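PDB 5Y5A: KLLA0F20702p from Kluyveromyces lactis, which probably recruits telomerase to telomeres as its Est1 subunit, by binding the telomere protein Cdc13 through a largely helical N-terminal part. Local coordinates for residues P273-L278 with H324-T329; E311-Y316 with I355-M360; C184-Q189 with P232-T237; T403-K408 with R427-W432. One frame throughout, in Å; residues are numbered along the deposited sequence.

Contact 1. Residues P273-L278 with H324-T329; sequences PNFTNL and HIFPQT
The edge of Phe275 at CE2 meets the rim of Phe326, the two CE2 atoms 3.9 Å apart. CG of Phe275 lies opposite its backbone N (chi1 -175°), which carries the ring out from helix 271-279 toward segment 324-329. Phe326 is turned the other way about its first bond, with CG beside the backbone N (chi1 -53°), and its ring reaches back to meet Phe275 and Thr276. Phe275 CE2 arrives near the plane of the Phe326 ring, whereas Phe326 CE2 stands obliquely to the ring of Phe275. Beside it, Ile325 CD1 closes on the edge of Phe275, 3.7 Å from Phe275 CE2 and 3.8 Å from Phe275 CZ. The other branch of the same isoleucine, CG2, lies over one face of the Phe326 ring, 3.5 Å above its plane and displaced toward the rim, so Ile325 serves both aromatics. The contact joins helix 271-279 to the turn just past helix 318-325, where the backbone of Phe326 breaks from the helical path, within the all-helical Est1 DNA/RNA binding domain of the TPR clan. Thr276 crosses the Phe326 side chain at about a right angle, near CE1 and CZ. Thr276 CG2 stands 4.0 Å from Phe326 CE1, and Thr276 OG1 is 3.8 Å from Phe326 CZ. The hydroxyl itself is hydrogen-bonded to Ile272 O one turn back on its own helix. Ile378 of helix 339-379 touches Phe275, Ile325 and Phe326, while Val259 of helix 251-263 packs on Phe275.

Contact 2. Residues E311-Y316 with I355-M360; sequences EIMEFY and IKNISM
Met360 SD presses against the stem of Glu314, 3.7 Å from Glu314 CB, and this pair shares the tight part of the contact with Met313 and Asn357. Met360 is folded rather than extended: CG lies opposite the backbone N, and bends at chi2 (60°) and chi3 (68°) bring CE round to 3.8 Å from Glu314 CB. Nearer its backbone, Met360 CG sits 4.0 Å from Met313 CB. Met313 then runs on to Asn357 and crosses it at about a right angle, its CE 3.7 Å from both CB and ND2 of Asn357. An alanine in place of Met360 would lack the thioether arm, which is likely to open a gap beside Glu314 and leave Met313 CB without this neighbour. Polar ends in this buried layer are satisfied beyond it. Glu314 OE2 accepts a hydrogen bond from Asn253 N, and Asn357 ND2 donates to Arg353 O while Asn357 OD1 accepts from Arg306 NH2. The amides at the start of helix 251-263 probably stabilise the charge on Glu314. The solvent side is looser: Met360 lies partly exposed, whereas Met313, Glu314 and Asn357 are buried, and the exposed Lys356 leads its chain away from segment 311-316. Helix 339-379 is also kinked here, several of its amides lacking a bond to the preceding turn. The axes of 311-315 and 355-360 approach to 9.7 Å and run in the same N-to-C sense, crossing at -28°, a close packing of helices within the Est1 DNA/RNA binding domain of this largely helical, TPR-clan fold.

Contact 3. Residues C184-Q189 with P232-T237; sequences CVMASQ and PSVGET
Two torsions of Gln189 deliver its amide to segment 232-237: CG points opposite the backbone N (chi1 -170°), and a bend at chi2 (-86°) turns the end of the chain onto Val234 and Thr237. Gln189 NE2 lies 3.5 Å from Val234 CG1 and 3.0 Å from Thr237 OG1. Val234 approaches the glutamine from the opposite direction, while Thr237 slides past the amide antiparallel to it. Of the valine methyls, CG1 lies nearest the glutamine NE2, and Val234 CG2 nearest Met186 CE, at 4.0 Å. Met186 gets there by curling at chi2 and chi3. The contact binds helix 179-206, within the Est1 family region, to the loop residue Val234 and the first turn of helix 235-247, in the Est1 DNA/RNA binding domain, two parts of one TPR-clan helical array. If an alanine replaced Gln189, the amide would be gone, and Val234 CG1 would probably be left beside a gap, with Thr237 OG1 deprived of its near polar neighbour. A bound peptide, probably from Cdc13, touches this region: Ser233 OG is hydrogen-bonded to its backbone, and Val185 and Met186 pack on its apolar side chains. Ile230 of helix 218-230 lies against Gln189, and Leu224 and Ala227 against Thr237.

Contact 4. Residues T403-K408 with R427-W432; sequences THLIDK and RIMMCW
Met429 reaches straight across from helix 421-433 and overlaps Leu405 and Ile406 of helix 385-410. Its methyl and its sulfur have different partners: Met429 CE lies 3.7 Å from Leu405 CD1 and 4.0 Å from Leu405 CB, whereas Met429 SD is 4.0 Å from Ile406 CD1. The span is possible because the methionine is extended beyond CG (chi2 -178°, chi3 -162°), which lets one side chain bridge backbones whose nearest CA atoms, those of Ile406 and Met429, stand 10.3 Å apart. Leu405 and Ile406 are next to each other in sequence and both start toward the opposing helix; Leu405 CG and Ile406 CG1 both lie beside the backbone N, and their ends meet successive atoms of the thioether at oblique angles. The pair belongs to the Est1 DNA/RNA binding domain, where helices 385-410 and 421-433 are consecutive in a TPR-clan helical array. The contact is buried and apolar. Around it, Ile361 of helix 339-379 touches Leu405, and Ser452 of helix 447-462 packs on Ile406. The far side of helix 421-433 is held differently, by Arg427, which forms salt bridges to Asp500, Glu484 and Asp485. Met430, the neighbour of Met429, packs instead on an aromatic side chain of the bound peptide, probably part of Cdc13.

Contacts 1, 2 and 4 lie within the Est1 DNA/RNA binding domain, and contact 3 ties that domain to helix 179-206. Helix 339-379 connects contacts 1, 2 and 4: Ile378 backs contact 1, segment 355-360 forms contact 2, and Ile361 touches both Met313 of contact 2 and Leu405 of contact 4. Contacts 2 and 4 are the closest pair, with centres about 16 Å and nearest atoms about 6 Å apart. Contacts 1 and 2 interlace along the chain, their centres about 22 Å apart. Contacts 3 and 4, on opposite sides of the chain's centre and about 31 Å between centres, both border the bound peptide, probably part of Cdc13, contact 4 through Met430 beside it, which suggests that the peptide spans well-separated parts of the fold.

Contact 1. Residues P273-L278 with H324-T329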
loop_
_atom_site.group_PDB
_atom_site.type_symbol
_atom_site.label_atom_id
_atom_site.label_comp_id
_atom_site.label_asym_id
_atom_site.label_seq_id
_atom_site.Cartn_x
_atom_site.Cartn_y
_atom_site.Cartn_z
ATOM N N PRO A 273 11.998 8.890 -2.256
ATOM C CA PRO A 273 13.093 9.187 -1.318
ATOM C C PRO A 273 13.184 8.206 -0.144
ATOM O O PRO A 273 14.283 7.782 0.201
ATOM C CB PRO A 273 12.757 10.595 -0.820
ATOM C CG PRO A 273 12.039 11.229 -1.976
ATOM C CD PRO A 273 11.269 10.115 -2.649
ATOM N N ASN A 274 12.056 7.840 0.447
ATOM C CA ASN A 274 12.080 6.892 1.561
ATOM C C ASN A 274 12.464 5.473 1.146
ATOM O O ASN A 274 13.278 4.826 1.815
ATOM C CB ASN A 274 10.730 6.880 2.274
ATOM C CG ASN A 274 10.613 7.992 3.294
ATOM O OD1 ASN A 274 11.057 7.850 4.432
ATOM N ND2 ASN A 274 10.029 9.112 2.888
ATOM N N PHE A 275 11.874 4.993 0.056
ATOM C CA PHE A 275 12.289 3.738 -0.571
ATOM C C PHE A 275 13.808 3.693 -0.784
ATOM O O PHE A 275 14.468 2.693 -0.495
ATOM C CB PHE A 275 11.566 3.574 -1.911
ATOM C CG PHE A 275 11.818 2.263 -2.599
ATOM C CD1 PHE A 275 11.104 1.123 -2.239
ATOM C CD2 PHE A 275 12.730 2.176 -3.641
ATOM C CE1 PHE A 275 11.308 -0.090 -2.896
ATOM C CE2 PHE A 275 12.940 0.962 -4.306
ATOM C CZ PHE A 275 12.225 -0.170 -3.927
ATOM N N THR A 276 14.350 4.797 -1.286
ATOM C CA THR A 276 15.772 4.906 -1.602
ATOM C C THR A 276 16.624 4.975 -0.332
ATOM O O THR A 276 17.715 4.411 -0.273
ATOM C CB THR A 276 16.031 6.144 -2.474
ATOM O OG1 THR A 276 15.209 6.058 -3.641
ATOM C CG2 THR A 276 17.488 6.233 -2.898
ATOM N N ASN A 277 16.104 5.656 0.682
ATOM C CA ASN A 277 16.789 5.777 1.958
ATOM C C ASN A 277 16.935 4.396 2.594
ATOM O O ASN A 277 17.922 4.113 3.271
ATOM C CB ASN A 277 16.029 6.732 2.881
ATOM C CG ASN A 277 16.815 7.105 4.137
ATOM O OD1 ASN A 277 16.651 6.492 5.191
ATOM N ND2 ASN A 277 17.664 8.130 4.027
ATOM N N LEU A 278 15.959 3.531 2.331
ATOM C CA LEU A 278 15.942 2.176 2.870
ATOM C C LEU A 278 16.794 1.185 2.073
ATOM O O LEU A 278 17.480 0.339 2.653
ATOM C CB LEU A 278 14.498 1.665 2.940
ATOM C CG LEU A 278 14.269 0.223 3.411
ATOM C CD1 LEU A 278 14.886 -0.028 4.784
ATOM C CD2 LEU A 278 12.779 -0.096 3.433
ATOM N N HIS A 324 18.823 -5.265 -7.695
ATOM C CA HIS A 324 18.402 -4.984 -9.067
ATOM C C HIS A 324 18.225 -3.485 -9.305
ATOM O O HIS A 324 18.676 -2.951 -10.322
ATOM C CB HIS A 324 17.110 -5.729 -9.401
ATOM C CG HIS A 324 17.330 -7.156 -9.795
ATOM N ND1 HIS A 324 17.096 -8.212 -8.941
ATOM C CD2 HIS A 324 17.786 -7.697 -10.948
ATOM C CE1 HIS A 324 17.386 -9.345 -9.556
ATOM N NE2 HIS A 324 17.809 -9.059 -10.774
ATOM N N ILE A 325 17.574 -2.805 -8.368
ATOM C CA ILE A 325 17.354 -1.369 -8.511
ATOM C C ILE A 325 18.625 -0.567 -8.217
ATOM O O ILE A 325 18.975 0.337 -8.966
ATOM C CB ILE A 325 16.212 -0.887 -7.599
ATOM C CG1 ILE A 325 14.940 -1.694 -7.897
ATOM C CG2 ILE A 325 15.958 0.603 -7.799
ATOM C CD1 ILE A 325 13.670 -1.101 -7.288
ATOM N N PHE A 326 19.320 -0.920 -7.141
ATOM C CA PHE A 326 20.516 -0.200 -6.714
ATOM C C PHE A 326 21.744 -1.112 -6.676
ATOM O O PHE A 326 22.272 -1.389 -5.595
ATOM C CB PHE A 326 20.295 0.413 -5.324
ATOM C CG PHE A 326 19.052 1.260 -5.214
ATOM C CD1 PHE A 326 19.038 2.571 -5.690
ATOM C CD2 PHE A 326 17.906 0.758 -4.614
ATOM C CE1 PHE A 326 17.903 3.361 -5.585
ATOM C CE2 PHE A 326 16.769 1.548 -4.501
ATOM C CZ PHE A 326 16.768 2.855 -4.990
ATOM N N PRO A 327 22.210 -1.578 -7.848
ATOM C CA PRO A 327 23.266 -2.600 -7.892
ATOM C C PRO A 327 24.548 -2.210 -7.153
ATOM O O PRO A 327 25.140 -3.060 -6.480
ATOM C CB PRO A 327 23.538 -2.759 -9.397
ATOM C CG PRO A 327 23.065 -1.480 -10.014
ATOM C CD PRO A 327 21.851 -1.105 -9.197
ATOM N N GLN A 328 24.961 -0.949 -7.255
ATOM C CA GLN A 328 26.209 -0.507 -6.648
ATOM C C GLN A 328 26.136 -0.538 -5.129
ATOM O O GLN A 328 27.084 -0.954 -4.467
ATOM C CB GLN A 328 26.566 0.901 -7.120
ATOM C CG GLN A 328 26.910 0.955 -8.587
ATOM C CD GLN A 328 27.999 -0.032 -8.938
ATOM O OE1 GLN A 328 29.079 -0.012 -8.348
ATOM N NE2 GLN A 328 27.714 -0.919 -9.888
ATOM N N THR A 329 25.008 -0.092 -4.588
ATOM C CA THR A 329 24.798 -0.104 -3.150
ATOM C C THR A 329 24.886 -1.530 -2.606
ATOM O O THR A 329 25.416 -1.748 -1.528
ATOM C CB THR A 329 23.439 0.513 -2.776
ATOM O OG1 THR A 329 23.367 1.857 -3.278
ATOM C CG2 THR A 329 23.243 0.527 -1.260
#

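Contact 2. Residues E311-Y316 with I355-M360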
loop_
_atom_site.group_PDB
_atom_site.type_symbol
_atom_site.label_atom_id
_atom_site.label_comp_id
_atom_site.label_asym_id
_atom_site.label_seq_id
_atom_site.Cartn_x
_atom_site.Cartn_y
_atom_site.Cartn_z
ATOM N N GLU A 311 9.835 -13.602 9.453
ATOM C CA GLU A 311 10.740 -12.463 9.310
ATOM C C GLU A 311 11.696 -12.651 8.129
ATOM O O GLU A 311 12.021 -11.694 7.429
ATOM C CB GLU A 311 11.499 -12.222 10.609
ATOM C CG GLU A 311 10.608 -11.598 11.677
ATOM C CD GLU A 311 11.311 -11.398 13.006
ATOM O OE1 GLU A 311 12.451 -11.881 13.162
ATOM O OE2 GLU A 311 10.716 -10.753 13.897
ATOM N N ILE A 312 12.114 -13.887 7.881
ATOM C CA ILE A 312 12.913 -14.184 6.695
ATOM C C ILE A 312 12.160 -13.832 5.406
ATOM O O ILE A 312 12.734 -13.272 4.469
ATOM C CB ILE A 312 13.333 -15.661 6.662
ATOM C CG1 ILE A 312 14.330 -15.929 7.791
ATOM C CG2 ILE A 312 13.943 -16.021 5.312
ATOM C CD1 ILE A 312 14.847 -17.329 7.831
ATOM N N MET A 313 10.870 -14.135 5.362
ATOM C CA MET A 313 10.094 -13.832 4.162
ATOM C C MET A 313 9.861 -12.334 4.021
ATOM O O MET A 313 9.810 -11.824 2.910
ATOM C CB MET A 313 8.771 -14.587 4.171
ATOM C CG MET A 313 8.965 -16.094 4.171
ATOM S SD MET A 313 7.424 -16.987 4.000
ATOM C CE MET A 313 7.765 -18.417 5.026
ATOM N N GLU A 314 9.753 -11.624 5.141
ATOM C CA GLU A 314 9.614 -10.173 5.085
ATOM C C GLU A 314 10.924 -9.495 4.660
ATOM O O GLU A 314 10.914 -8.516 3.936
ATOM C CB GLU A 314 9.167 -9.615 6.438
ATOM C CG GLU A 314 8.938 -8.120 6.392
ATOM C CD GLU A 314 8.768 -7.498 7.761
ATOM O OE1 GLU A 314 8.522 -8.244 8.719
ATOM O OE2 GLU A 314 8.876 -6.259 7.872
ATOM N N PHE A 315 12.054 -10.025 5.108
ATOM C CA PHE A 315 13.316 -9.332 4.916
ATOM C C PHE A 315 14.161 -9.792 3.737
ATOM O O PHE A 315 14.804 -8.971 3.097
ATOM C CB PHE A 315 14.156 -9.439 6.186
ATOM C CG PHE A 315 13.749 -8.475 7.251
ATOM C CD1 PHE A 315 12.672 -8.745 8.080
ATOM C CD2 PHE A 315 14.433 -7.286 7.417
ATOM C CE1 PHE A 315 12.294 -7.852 9.059
ATOM C CE2 PHE A 315 14.060 -6.390 8.398
ATOM C CZ PHE A 315 12.990 -6.674 9.222
ATOM N N TYR A 316 14.189 -11.089 3.455
ATOM C CA TYR A 316 15.192 -11.599 2.529
ATOM C C TYR A 316 14.875 -11.268 1.084
ATOM O O TYR A 316 15.721 -11.441 0.215
ATOM C CB TYR A 316 15.384 -13.112 2.700
ATOM C CG TYR A 316 16.304 -13.452 3.858
ATOM C CD1 TYR A 316 16.506 -12.543 4.882
ATOM C CD2 TYR A 316 16.988 -14.664 3.918
ATOM C CE1 TYR A 316 17.334 -12.823 5.939
ATOM C CE2 TYR A 316 17.839 -14.957 4.991
ATOM C CZ TYR A 316 18.001 -14.024 5.996
ATOM O OH TYR A 316 18.828 -14.270 7.079
ATOM N N ILE A 355 2.246 -22.140 4.530
ATOM C CA ILE A 355 0.923 -22.299 5.137
ATOM C C ILE A 355 0.596 -21.236 6.199
ATOM O O ILE A 355 -0.433 -20.563 6.117
ATOM C CB ILE A 355 0.781 -23.694 5.756
ATOM C CG1 ILE A 355 0.860 -24.757 4.657
ATOM C CG2 ILE A 355 -0.527 -23.808 6.542
ATOM C CD1 ILE A 355 0.759 -26.178 5.183
ATOM N N LYS A 356 1.474 -21.069 7.180
ATOM C CA LYS A 356 1.231 -20.102 8.246
ATOM C C LYS A 356 1.697 -18.683 7.894
ATOM O O LYS A 356 1.473 -17.738 8.654
ATOM C CB LYS A 356 1.917 -20.568 9.526
ATOM C CG LYS A 356 1.350 -21.862 10.121
ATOM C CD LYS A 356 2.115 -22.252 11.376
ATOM C CE LYS A 356 1.816 -23.691 11.793
ATOM N NZ LYS A 356 2.412 -24.023 13.120
ATOM N N ASN A 357 2.340 -18.529 6.741
ATOM C CA ASN A 357 2.953 -17.250 6.410
ATOM C C ASN A 357 2.484 -16.684 5.075
ATOM O O ASN A 357 3.093 -15.767 4.551
ATOM C CB ASN A 357 4.479 -17.397 6.416
ATOM C CG ASN A 357 5.020 -17.823 7.781
ATOM O OD1 ASN A 357 4.995 -17.044 8.731
ATOM N ND2 ASN A 357 5.500 -19.068 7.884
ATOM N N ILE A 358 1.380 -17.212 4.548
ATOM C CA ILE A 358 0.935 -16.869 3.199
ATOM C C ILE A 358 0.631 -15.375 3.049
ATOM O O ILE A 358 0.809 -14.806 1.977
ATOM C CB ILE A 358 -0.313 -17.701 2.795
ATOM C CG1 ILE A 358 -0.571 -17.610 1.297
ATOM C CG2 ILE A 358 -1.543 -17.269 3.580
ATOM C CD1 ILE A 358 0.550 -18.151 0.430
ATOM N N SER A 359 0.215 -14.733 4.133
ATOM C CA SER A 359 -0.125 -13.323 4.076
ATOM C C SER A 359 1.108 -12.470 3.760
ATOM O O SER A 359 1.015 -11.475 3.044
ATOM C CB SER A 359 -0.760 -12.875 5.388
ATOM O OG SER A 359 -0.889 -11.467 5.422
ATOM N N MET A 360 2.261 -12.873 4.287
ATOM C CA MET A 360 3.513 -12.171 4.018
ATOM C C MET A 360 4.003 -12.491 2.602
ATOM O O MET A 360 4.648 -11.663 1.942
ATOM C CB MET A 360 4.581 -12.542 5.068
ATOM C CG MET A 360 5.922 -11.821 4.876
ATOM S SD MET A 360 5.783 -10.001 4.958
ATOM C CE MET A 360 5.357 -9.833 6.686
#

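Contact 3. Residues C184-Q189 with P232-T237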
loop_
_atom_site.group_PDB
_atom_site.type_symbol
_atom_site.label_atom_id
_atom_site.label_comp_id
_atom_site.label_asym_id
_atom_site.label_seq_id
_atom_site.Cartn_x
_atom_site.Cartn_y
_atom_site.Cartn_z
ATOM N N CYS A 184 -15.402 17.400 0.626
ATOM C CA CYS A 184 -15.776 16.893 1.941
ATOM C C CYS A 184 -15.027 15.619 2.290
ATOM O O CYS A 184 -14.538 15.471 3.411
ATOM C CB CYS A 184 -17.279 16.632 2.011
ATOM S SG CYS A 184 -18.284 18.115 2.004
ATOM N N VAL A 185 -14.955 14.696 1.331
ATOM C CA VAL A 185 -14.277 13.425 1.544
ATOM C C VAL A 185 -12.778 13.644 1.685
ATOM O O VAL A 185 -12.137 13.063 2.564
ATOM C CB VAL A 185 -14.554 12.432 0.394
ATOM C CG1 VAL A 185 -13.778 11.149 0.603
ATOM C CG2 VAL A 185 -16.045 12.139 0.298
ATOM N N MET A 186 -12.220 14.491 0.825
ATOM C CA MET A 186 -10.804 14.843 0.923
ATOM C C MET A 186 -10.485 15.530 2.257
ATOM O O MET A 186 -9.431 15.300 2.845
ATOM C CB MET A 186 -10.388 15.745 -0.242
ATOM C CG MET A 186 -10.436 15.061 -1.595
ATOM S SD MET A 186 -9.589 13.472 -1.567
ATOM C CE MET A 186 -7.871 13.970 -1.482
ATOM N N ALA A 187 -11.393 16.373 2.730
ATOM C CA ALA A 187 -11.187 17.026 4.020
ATOM C C ALA A 187 -11.138 15.979 5.123
ATOM O O ALA A 187 -10.292 16.040 6.013
ATOM C CB ALA A 187 -12.279 18.043 4.298
ATOM N N SER A 188 -12.045 15.010 5.040
ATOM C CA SER A 188 -12.102 13.925 6.006
ATOM C C SER A 188 -10.825 13.105 5.969
ATOM O O SER A 188 -10.248 12.792 7.010
ATOM C CB SER A 188 -13.310 13.035 5.738
ATOM O OG SER A 188 -14.509 13.771 5.921
ATOM N N GLN A 189 -10.385 12.776 4.761
ATOM C CA GLN A 189 -9.160 12.014 4.572
ATOM C C GLN A 189 -7.963 12.743 5.178
ATOM O O GLN A 189 -7.089 12.128 5.786
ATOM C CB GLN A 189 -8.927 11.744 3.082
ATOM C CG GLN A 189 -7.810 10.754 2.794
ATOM C CD GLN A 189 -6.443 11.401 2.731
ATOM O OE1 GLN A 189 -6.315 12.582 2.406
ATOM N NE2 GLN A 189 -5.410 10.627 3.038
ATOM N N PRO A 232 -8.259 5.672 -1.328
ATOM C CA PRO A 232 -7.049 4.852 -1.477
ATOM C C PRO A 232 -6.046 5.409 -2.484
ATOM O O PRO A 232 -4.896 4.971 -2.481
ATOM C CB PRO A 232 -7.606 3.500 -1.936
ATOM C CG PRO A 232 -8.936 3.833 -2.566
ATOM C CD PRO A 232 -9.480 4.960 -1.757
ATOM N N SER A 233 -6.453 6.363 -3.314
ATOM C CA SER A 233 -5.527 6.953 -4.285
ATOM C C SER A 233 -4.395 7.760 -3.639
ATOM O O SER A 233 -3.353 7.984 -4.260
ATOM C CB SER A 233 -6.278 7.859 -5.259
ATOM O OG SER A 233 -6.635 9.073 -4.623
ATOM N N VAL A 234 -4.597 8.204 -2.400
ATOM C CA VAL A 234 -3.649 9.115 -1.772
ATOM C C VAL A 234 -2.458 8.356 -1.204
ATOM O O VAL A 234 -2.579 7.613 -0.223
ATOM C CB VAL A 234 -4.334 9.958 -0.673
ATOM C CG1 VAL A 234 -3.312 10.684 0.187
ATOM C CG2 VAL A 234 -5.286 10.954 -1.313
ATOM N N GLY A 235 -1.308 8.541 -1.846
ATOM C CA GLY A 235 -0.092 7.853 -1.467
ATOM C C GLY A 235 0.383 8.170 -0.063
ATOM O O GLY A 235 0.943 7.301 0.612
ATOM N N GLU A 236 0.151 9.407 0.383
ATOM C CA GLU A 236 0.708 9.881 1.644
ATOM C C GLU A 236 0.286 9.016 2.829
ATOM O O GLU A 236 1.038 8.856 3.788
ATOM C CB GLU A 236 0.310 11.337 1.889
ATOM C CG GLU A 236 1.141 12.032 2.961
ATOM C CD GLU A 236 2.588 12.259 2.541
ATOM O OE1 GLU A 236 2.866 12.312 1.320
ATOM O OE2 GLU A 236 3.449 12.396 3.438
ATOM N N THR A 237 -0.910 8.445 2.753
ATOM C CA THR A 237 -1.394 7.577 3.816
ATOM C C THR A 237 -0.529 6.330 3.968
ATOM O O THR A 237 -0.229 5.907 5.073
ATOM C CB THR A 237 -2.831 7.131 3.560
ATOM O OG1 THR A 237 -3.610 8.253 3.134
ATOM C CG2 THR A 237 -3.416 6.548 4.828
#

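Contact 4. Residues T403-K408 with R427-W432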
loop_
_atom_site.group_PDB
_atom_site.type_symbol
_atom_site.label_atom_id
_atom_site.label_comp_id
_atom_site.label_asym_id
_atom_site.label_seq_id
_atom_site.Cartn_x
_atom_site.Cartn_y
_atom_site.Cartn_z
ATOM N N THR A 403 6.812 -18.250 -11.011
ATOM C CA THR A 403 6.745 -19.682 -11.277
ATOM C C THR A 403 7.019 -20.489 -10.015
ATOM O O THR A 403 6.471 -21.574 -9.834
ATOM C CB THR A 403 7.727 -20.103 -12.385
ATOM O OG1 THR A 403 9.065 -19.801 -11.983
ATOM C CG2 THR A 403 7.419 -19.354 -13.655
ATOM N N HIS A 404 7.861 -19.960 -9.139
ATOM C CA HIS A 404 8.085 -20.608 -7.848
ATOM C C HIS A 404 6.788 -20.595 -7.025
ATOM O O HIS A 404 6.377 -21.626 -6.490
ATOM C CB HIS A 404 9.218 -19.921 -7.083
ATOM C CG HIS A 404 9.629 -20.643 -5.842
ATOM N ND1 HIS A 404 10.265 -21.866 -5.867
ATOM C CD2 HIS A 404 9.493 -20.318 -4.534
ATOM C CE1 HIS A 404 10.505 -22.263 -4.631
ATOM N NE2 HIS A 404 10.048 -21.338 -3.803
ATOM N N LEU A 405 6.143 -19.433 -6.950
ATOM C CA LEU A 405 4.837 -19.309 -6.301
ATOM C C LEU A 405 3.815 -20.270 -6.881
ATOM O O LEU A 405 3.101 -20.936 -6.153
ATOM C CB LEU A 405 4.290 -17.892 -6.437
ATOM C CG LEU A 405 4.736 -16.857 -5.414
ATOM C CD1 LEU A 405 3.862 -15.618 -5.524
ATOM C CD2 LEU A 405 4.676 -17.464 -4.025
ATOM N N ILE A 406 3.723 -20.303 -8.204
ATOM C CA ILE A 406 2.760 -21.167 -8.867
ATOM C C ILE A 406 3.091 -22.644 -8.638
ATOM O O ILE A 406 2.251 -23.409 -8.170
ATOM C CB ILE A 406 2.710 -20.880 -10.375
ATOM C CG1 ILE A 406 2.201 -19.457 -10.608
ATOM C CG2 ILE A 406 1.825 -21.916 -11.079
ATOM C CD1 ILE A 406 2.534 -18.888 -11.963
ATOM N N ASP A 407 4.322 -23.036 -8.950
ATOM C CA ASP A 407 4.705 -24.441 -8.881
ATOM C C ASP A 407 4.668 -24.988 -7.456
ATOM O O ASP A 407 4.171 -26.083 -7.239
ATOM C CB ASP A 407 6.104 -24.660 -9.473
ATOM C CG ASP A 407 6.174 -24.335 -10.965
ATOM O OD1 ASP A 407 5.120 -24.064 -11.578
ATOM O OD2 ASP A 407 7.287 -24.347 -11.528
ATOM N N LYS A 408 5.181 -24.246 -6.476
ATOM C CA LYS A 408 5.336 -24.846 -5.148
ATOM C C LYS A 408 4.225 -24.467 -4.178
ATOM O O LYS A 408 4.103 -25.079 -3.115
ATOM C CB LYS A 408 6.695 -24.476 -4.533
ATOM C CG LYS A 408 7.899 -24.691 -5.444
ATOM C CD LYS A 408 8.083 -26.145 -5.821
ATOM C CE LYS A 408 9.279 -26.306 -6.742
ATOM N NZ LYS A 408 9.355 -27.676 -7.305
ATOM N N ARG A 427 -4.625 -14.049 -9.696
ATOM C CA ARG A 427 -5.385 -12.958 -10.322
ATOM C C ARG A 427 -4.501 -11.737 -10.525
ATOM O O ARG A 427 -4.539 -11.078 -11.558
ATOM C CB ARG A 427 -6.593 -12.548 -9.477
ATOM C CG ARG A 427 -7.781 -13.479 -9.521
ATOM C CD ARG A 427 -8.944 -12.849 -8.777
ATOM N NE ARG A 427 -9.389 -11.607 -9.407
ATOM C CZ ARG A 427 -9.943 -10.595 -8.744
ATOM N NH1 ARG A 427 -10.328 -9.501 -9.391
ATOM N NH2 ARG A 427 -10.110 -10.676 -7.428
ATOM N N ILE A 428 -3.707 -11.453 -9.505
ATOM C CA ILE A 428 -2.871 -10.273 -9.477
ATOM C C ILE A 428 -1.764 -10.338 -10.537
ATOM O O ILE A 428 -1.500 -9.345 -11.232
ATOM C CB ILE A 428 -2.311 -10.098 -8.067
ATOM C CG1 ILE A 428 -3.436 -9.602 -7.160
ATOM C CG2 ILE A 428 -1.121 -9.165 -8.040
ATOM C CD1 ILE A 428 -3.103 -9.696 -5.719
ATOM N N MET A 429 -1.154 -11.511 -10.685
ATOM C CA MET A 429 -0.177 -11.730 -11.747
ATOM C C MET A 429 -0.779 -11.431 -13.123
ATOM O O MET A 429 -0.217 -10.668 -13.902
ATOM C CB MET A 429 0.354 -13.169 -11.708
ATOM C CG MET A 429 1.131 -13.530 -10.431
ATOM S SD MET A 429 1.786 -15.221 -10.494
ATOM C CE MET A 429 2.117 -15.547 -8.764
ATOM N N MET A 430 -1.935 -12.025 -13.403
ATOM C CA MET A 430 -2.570 -11.869 -14.699
ATOM C C MET A 430 -3.027 -10.438 -14.939
ATOM O O MET A 430 -2.898 -9.918 -16.041
ATOM C CB MET A 430 -3.753 -12.825 -14.831
ATOM C CG MET A 430 -3.368 -14.275 -14.632
ATOM S SD MET A 430 -1.941 -14.732 -15.636
ATOM C CE MET A 430 -2.621 -14.457 -17.257
ATOM N N CYS A 431 -3.561 -9.805 -13.908
ATOM C CA CYS A 431 -4.013 -8.429 -14.044
ATOM C C CYS A 431 -2.839 -7.495 -14.290
ATOM O O CYS A 431 -2.946 -6.534 -15.057
ATOM C CB CYS A 431 -4.789 -7.994 -12.807
ATOM S SG CYS A 431 -6.449 -8.669 -12.762
ATOM N N TRP A 432 -1.714 -7.782 -13.646
ATOM C CA TRP A 432 -0.505 -7.005 -13.888
ATOM C C TRP A 432 -0.034 -7.200 -15.319
ATOM O O TRP A 432 0.222 -6.233 -16.047
ATOM C CB TRP A 432 0.610 -7.410 -12.923
ATOM C CG TRP A 432 1.887 -6.651 -13.149
ATOM C CD1 TRP A 432 2.038 -5.289 -13.195
ATOM C CD2 TRP A 432 3.196 -7.203 -13.333
ATOM N NE1 TRP A 432 3.360 -4.963 -13.403
ATOM C CE2 TRP A 432 4.093 -6.121 -13.479
ATOM C CE3 TRP A 432 3.699 -8.508 -13.380
ATOM C CZ2 TRP A 432 5.461 -6.306 -13.680
ATOM C CZ3 TRP A 432 5.061 -8.690 -13.568
ATOM C CH2 TRP A 432 5.923 -7.594 -13.722
#